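Long-range contact in R.Pab1 family restriction endonuclease (Campylobacter coli, PDB 7CFA), which is a restriction DNA glycosylase that probably excises a base from its recognition sequence, leaving an abasic site at which the strand can then break: residues Q145-I157 / Q167-L179. The protein carries 2 engineered substitutions. Residues are numbered along the deposited sequence; the frame is centred on the assembly and turned at random.
Sequences QFNNNEFLSEIII and QGMLYFCFPVHLL
Phe151 and Phe172 meet rim to rim, CD2 of Phe151 lying 3.4 Å from CZ of Phe172. Their planes are only 12° apart, and neither ring covers the other. Phe174 meets the Phe151 ring obliquely, with CB 3.5 Å from Phe151 CD2. Phe174 CD2 rests over a face of the Phe172 ring, offset toward the rim. Phe146 CE1 comes to the edge of Phe172. Helix 208-219 packs on this cluster through Ile210 and Met214.

Strands 152-159 and 166-175 form an antiparallel beta hairpin inside the larger sheet. Six backbone bonds join Leu152 with Cys173, Glu154 with Tyr171 and Ile156 with Met169. Side chains of these pairs share one face. The Tyr171 ring has Glu154 O at its edge, in plane, while CE1 lies 3.8 Å from Ile156 CG1. The Glu154 carboxylate stands nearly perpendicular to that ring, at 86°. Glu154 CG sits between the backbone N and the carbonyl carbon (chi1 48°); the chain, extended beyond it, brings Glu154 OE2 3.5 Å from Cys173 SG. On this mixed face Glu154 OE2 has Glu50 OE2 close by; its salt bridge to Lys24 probably offsets part of that like-charge crowding.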
loop_
_atom_site.group_PDB
_atom_site.type_symbol
_atom_site.label_atom_id
_atom_site.label_comp_id
_atom_site.label_asym_id
_atom_site.label_seq_id
_atom_site.Cartn_x
_atom_site.Cartn_y
_atom_site.Cartn_z
ATOM N N GLN A 145 -13.458 9.932 15.677
ATOM C CA GLN A 145 -12.932 10.893 16.637
ATOM C C GLN A 145 -13.468 10.535 18.017
ATOM O O GLN A 145 -14.671 10.651 18.272
ATOM C CB GLN A 145 -13.322 12.316 16.244
ATOM C CG GLN A 145 -12.877 13.375 17.237
ATOM C CD GLN A 145 -11.370 13.460 17.360
ATOM O OE1 GLN A 145 -10.805 13.199 18.421
ATOM N NE2 GLN A 145 -10.708 13.832 16.269
ATOM N N PHE A 146 -12.582 10.090 18.901
ATOM C CA PHE A 146 -12.985 9.792 20.265
ATOM C C PHE A 146 -13.363 11.080 20.992
ATOM O O PHE A 146 -13.036 12.189 20.556
ATOM C CB PHE A 146 -11.865 9.063 21.009
ATOM C CG PHE A 146 -11.525 7.715 20.428
ATOM C CD1 PHE A 146 -10.508 7.581 19.496
ATOM C CD2 PHE A 146 -12.225 6.584 20.815
ATOM C CE1 PHE A 146 -10.194 6.343 18.962
ATOM C CE2 PHE A 146 -11.918 5.344 20.284
ATOM C CZ PHE A 146 -10.902 5.223 19.356
ATOM N N ASN A 147 -14.078 10.924 22.110
ATOM C CA ASN A 147 -14.503 12.092 22.878
ATOM C C ASN A 147 -13.313 12.937 23.313
ATOM O O ASN A 147 -13.418 14.167 23.388
ATOM C CB ASN A 147 -15.331 11.657 24.087
ATOM C CG ASN A 147 -16.697 11.127 23.694
ATOM O OD1 ASN A 147 -17.297 11.590 22.723
ATOM N ND2 ASN A 147 -17.193 10.150 24.444
ATOM N N ASN A 148 -12.177 12.303 23.591
ATOM C CA ASN A 148 -10.925 13.026 23.782
ATOM C C ASN A 148 -10.407 13.460 22.417
ATOM O O ASN A 148 -9.996 12.622 21.607
ATOM C CB ASN A 148 -9.913 12.144 24.506
ATOM C CG ASN A 148 -8.734 12.931 25.051
ATOM O OD1 ASN A 148 -8.236 13.856 24.410
ATOM N ND2 ASN A 148 -8.284 12.564 26.245
ATOM N N ASN A 149 -10.425 14.769 22.155
ATOM C CA ASN A 149 -10.077 15.282 20.834
ATOM C C ASN A 149 -8.625 15.026 20.450
ATOM O O ASN A 149 -8.241 15.327 19.315
ATOM C CB ASN A 149 -10.376 16.781 20.759
ATOM C CG ASN A 149 -11.865 17.077 20.732
ATOM O OD1 ASN A 149 -12.658 16.281 20.228
ATOM N ND2 ASN A 149 -12.250 18.226 21.276
ATOM N N GLU A 150 -7.813 14.475 21.353
ATOM C CA GLU A 150 -6.434 14.151 21.009
ATOM C C GLU A 150 -6.319 12.796 20.319
ATOM O O GLU A 150 -5.396 12.589 19.523
ATOM C CB GLU A 150 -5.563 14.178 22.266
ATOM C CG GLU A 150 -5.630 15.484 23.046
ATOM C CD GLU A 150 -4.854 16.610 22.387
ATOM O OE1 GLU A 150 -3.681 16.393 22.017
ATOM O OE2 GLU A 150 -5.417 17.716 22.239
ATOM N N PHE A 151 -7.235 11.876 20.600
ATOM C CA PHE A 151 -7.160 10.512 20.096
ATOM C C PHE A 151 -8.116 10.309 18.929
ATOM O O PHE A 151 -9.231 10.838 18.923
ATOM C CB PHE A 151 -7.482 9.504 21.203
ATOM C CG PHE A 151 -6.468 9.474 22.310
ATOM C CD1 PHE A 151 -6.605 10.290 23.421
ATOM C CD2 PHE A 151 -5.376 8.629 22.237
ATOM C CE1 PHE A 151 -5.670 10.259 24.438
ATOM C CE2 PHE A 151 -4.439 8.593 23.249
ATOM C CZ PHE A 151 -4.584 9.409 24.352
ATOM N N LEU A 152 -7.669 9.538 17.940
ATOM C CA LEU A 152 -8.517 9.140 16.827
ATOM C C LEU A 152 -8.044 7.789 16.321
ATOM O O LEU A 152 -6.904 7.378 16.555
ATOM C CB LEU A 152 -8.506 10.176 15.692
ATOM C CG LEU A 152 -7.233 10.378 14.860
ATOM C CD1 LEU A 152 -7.168 9.436 13.657
ATOM C CD2 LEU A 152 -7.122 11.824 14.403
ATOM N N SER A 153 -8.936 7.100 15.620
ATOM C CA SER A 153 -8.589 5.876 14.918
ATOM C C SER A 153 -9.040 5.998 13.473
ATOM O O SER A 153 -10.095 6.574 13.188
ATOM C CB SER A 153 -9.224 4.640 15.570
ATOM O OG SER A 153 -10.635 4.693 15.499
ATOM N N GLU A 154 -8.229 5.474 12.561
ATOM C CA GLU A 154 -8.542 5.497 11.141
ATOM C C GLU A 154 -8.485 4.086 10.578
ATOM O O GLU A 154 -7.569 3.317 10.886
ATOM C CB GLU A 154 -7.593 6.421 10.372
ATOM C CG GLU A 154 -6.120 6.227 10.675
ATOM C CD GLU A 154 -5.255 7.266 9.987
ATOM O OE1 GLU A 154 -5.816 8.133 9.285
ATOM O OE2 GLU A 154 -4.016 7.217 10.146
ATOM N N ILE A 155 -9.478 3.752 9.761
ATOM C CA ILE A 155 -9.596 2.435 9.150
ATOM C C ILE A 155 -9.328 2.581 7.661
ATOM O O ILE A 155 -10.080 3.259 6.948
ATOM C CB ILE A 155 -10.977 1.814 9.409
ATOM C CG1 ILE A 155 -11.214 1.680 10.916
ATOM C CG2 ILE A 155 -11.090 0.462 8.721
ATOM C CD1 ILE A 155 -12.595 1.201 11.280
ATOM N N ILE A 156 -8.255 1.954 7.192
ATOM C CA ILE A 156 -7.903 1.956 5.778
ATOM C C ILE A 156 -8.507 0.719 5.129
ATOM O O ILE A 156 -8.342 -0.400 5.628
ATOM C CB ILE A 156 -6.377 1.990 5.591
ATOM C CG1 ILE A 156 -5.776 3.198 6.312
ATOM C CG2 ILE A 156 -6.023 2.017 4.113
ATOM C CD1 ILE A 156 -6.331 4.526 5.848
ATOM N N ILE A 157 -9.211 0.918 4.018
ATOM C CA ILE A 157 -9.886 -0.159 3.303
ATOM C C ILE A 157 -9.054 -0.521 2.079
ATOM O O ILE A 157 -8.821 0.324 1.206
ATOM C CB ILE A 157 -11.313 0.244 2.903
ATOM C CG1 ILE A 157 -12.118 0.669 4.133
ATOM C CG2 ILE A 157 -12.005 -0.900 2.180
ATOM C CD1 ILE A 157 -12.274 -0.421 5.171
ATOM N N GLN A 167 -10.843 -5.407 2.990
ATOM C CA GLN A 167 -10.386 -5.582 4.359
ATOM C C GLN A 167 -10.051 -4.227 4.964
ATOM O O GLN A 167 -9.604 -3.313 4.260
ATOM C CB GLN A 167 -9.159 -6.500 4.434
ATOM C CG GLN A 167 -7.974 -6.012 3.614
ATOM C CD GLN A 167 -6.731 -6.854 3.827
ATOM O OE1 GLN A 167 -6.515 -7.399 4.909
ATOM N NE2 GLN A 167 -5.908 -6.967 2.790
ATOM N N GLY A 168 -10.260 -4.110 6.263
ATOM C CA GLY A 168 -9.985 -2.885 7.000
ATOM C C GLY A 168 -8.792 -3.063 7.924
ATOM O O GLY A 168 -8.672 -4.078 8.611
ATOM N N MET A 169 -7.910 -2.067 7.914
ATOM C CA MET A 169 -6.773 -1.992 8.823
ATOM C C MET A 169 -6.977 -0.796 9.739
ATOM O O MET A 169 -7.089 0.339 9.265
ATOM C CB MET A 169 -5.455 -1.866 8.058
ATOM C CG MET A 169 -4.912 -3.176 7.507
ATOM S SD MET A 169 -5.941 -3.899 6.214
ATOM C CE MET A 169 -5.845 -2.628 4.956
ATOM N N LEU A 170 -7.031 -1.050 11.042
ATOM C CA LEU A 170 -7.285 -0.002 12.020
ATOM C C LEU A 170 -5.964 0.548 12.540
ATOM O O LEU A 170 -5.063 -0.216 12.900
ATOM C CB LEU A 170 -8.135 -0.538 13.175
ATOM C CG LEU A 170 -8.709 0.465 14.182
ATOM C CD1 LEU A 170 -10.054 -0.020 14.696
ATOM C CD2 LEU A 170 -7.754 0.688 15.347
ATOM N N TYR A 171 -5.855 1.873 12.575
ATOM C CA TYR A 171 -4.684 2.558 13.100
ATOM C C TYR A 171 -5.115 3.458 14.247
ATOM O O TYR A 171 -6.108 4.182 14.133
ATOM C CB TYR A 171 -3.983 3.373 12.010
ATOM C CG TYR A 171 -3.387 2.524 10.911
ATOM C CD1 TYR A 171 -4.154 2.123 9.823
ATOM C CD2 TYR A 171 -2.061 2.115 10.965
ATOM C CE1 TYR A 171 -3.615 1.343 8.818
ATOM C CE2 TYR A 171 -1.511 1.335 9.962
ATOM C CZ TYR A 171 -2.294 0.952 8.892
ATOM O OH TYR A 171 -1.755 0.176 7.892
ATOM N N PHE A 172 -4.375 3.401 15.349
ATOM C CA PHE A 172 -4.647 4.205 16.532
ATOM C C PHE A 172 -3.661 5.367 16.557
ATOM O O PHE A 172 -2.444 5.152 16.533
ATOM C CB PHE A 172 -4.533 3.347 17.792
ATOM C CG PHE A 172 -4.884 4.068 19.060
ATOM C CD1 PHE A 172 -5.975 4.921 19.114
ATOM C CD2 PHE A 172 -4.133 3.873 20.208
ATOM C CE1 PHE A 172 -6.301 5.575 20.287
ATOM C CE2 PHE A 172 -4.454 4.522 21.381
ATOM C CZ PHE A 172 -5.540 5.373 21.422
ATOM N N CYS A 173 -4.181 6.592 16.593
ATOM C CA CYS A 173 -3.362 7.783 16.426
ATOM C C CYS A 173 -3.576 8.769 17.566
ATOM O O CYS A 173 -4.685 8.905 18.095
ATOM C CB CYS A 173 -3.659 8.472 15.089
ATOM S SG CYS A 173 -3.495 7.392 13.647
ATOM N N PHE A 174 -2.504 9.466 17.923
ATOM C CA PHE A 174 -2.514 10.469 18.981
ATOM C C PHE A 174 -1.212 11.267 18.898
ATOM O O PHE A 174 -0.205 10.761 18.391
ATOM C CB PHE A 174 -2.666 9.824 20.367
ATOM C CG PHE A 174 -1.692 8.715 20.629
ATOM C CD1 PHE A 174 -0.442 8.984 21.163
ATOM C CD2 PHE A 174 -2.028 7.403 20.344
ATOM C CE1 PHE A 174 0.455 7.962 21.403
ATOM C CE2 PHE A 174 -1.135 6.379 20.582
ATOM C CZ PHE A 174 0.108 6.658 21.112
ATOM N N PRO A 175 -1.213 12.508 19.391
ATOM C CA PRO A 175 -0.012 13.345 19.285
ATOM C C PRO A 175 1.162 12.774 20.068
ATOM O O PRO A 175 0.995 12.124 21.103
ATOM C CB PRO A 175 -0.464 14.689 19.869
ATOM C CG PRO A 175 -1.950 14.678 19.757
ATOM C CD PRO A 175 -2.354 13.253 19.949
ATOM N N VAL A 176 2.366 13.038 19.555
ATOM C CA VAL A 176 3.586 12.570 20.207
ATOM C C VAL A 176 3.798 13.274 21.540
ATOM O O VAL A 176 4.335 12.681 22.485
ATOM C CB VAL A 176 4.794 12.764 19.270
ATOM C CG1 VAL A 176 6.080 12.288 19.934
ATOM C CG2 VAL A 176 4.568 12.033 17.957
ATOM N N HIS A 177 3.379 14.537 21.654
ATOM C CA HIS A 177 3.601 15.266 22.896
ATOM C C HIS A 177 2.756 14.742 24.052
ATOM O O HIS A 177 2.954 15.185 25.188
ATOM C CB HIS A 177 3.346 16.764 22.691
ATOM C CG HIS A 177 1.942 17.097 22.291
ATOM N ND1 HIS A 177 0.901 17.140 23.193
ATOM C CD2 HIS A 177 1.411 17.420 21.088
ATOM C CE1 HIS A 177 -0.213 17.466 22.561
ATOM N NE2 HIS A 177 0.069 17.641 21.283
ATOM N N LEU A 178 1.829 13.815 23.800
ATOM C CA LEU A 178 1.109 13.164 24.888
ATOM C C LEU A 178 1.946 12.105 25.589
ATOM O O LEU A 178 1.598 11.695 26.700
ATOM C CB LEU A 178 -0.178 12.518 24.373
ATOM C CG LEU A 178 -1.303 13.427 23.882
ATOM C CD1 LEU A 178 -2.508 12.582 23.510
ATOM C CD2 LEU A 178 -1.671 14.455 24.938
ATOM N N LEU A 179 3.031 11.655 24.968
ATOM C CA LEU A 179 3.833 10.577 25.522
ATOM C C LEU A 179 4.767 11.092 26.608
ATOM O O LEU A 179 5.236 12.232 26.568
ATOM C CB LEU A 179 4.649 9.898 24.420
ATOM C CG LEU A 179 3.871 9.227 23.286
ATOM C CD1 LEU A 179 4.815 8.815 22.171
ATOM C CD2 LEU A 179 3.101 8.026 23.805
#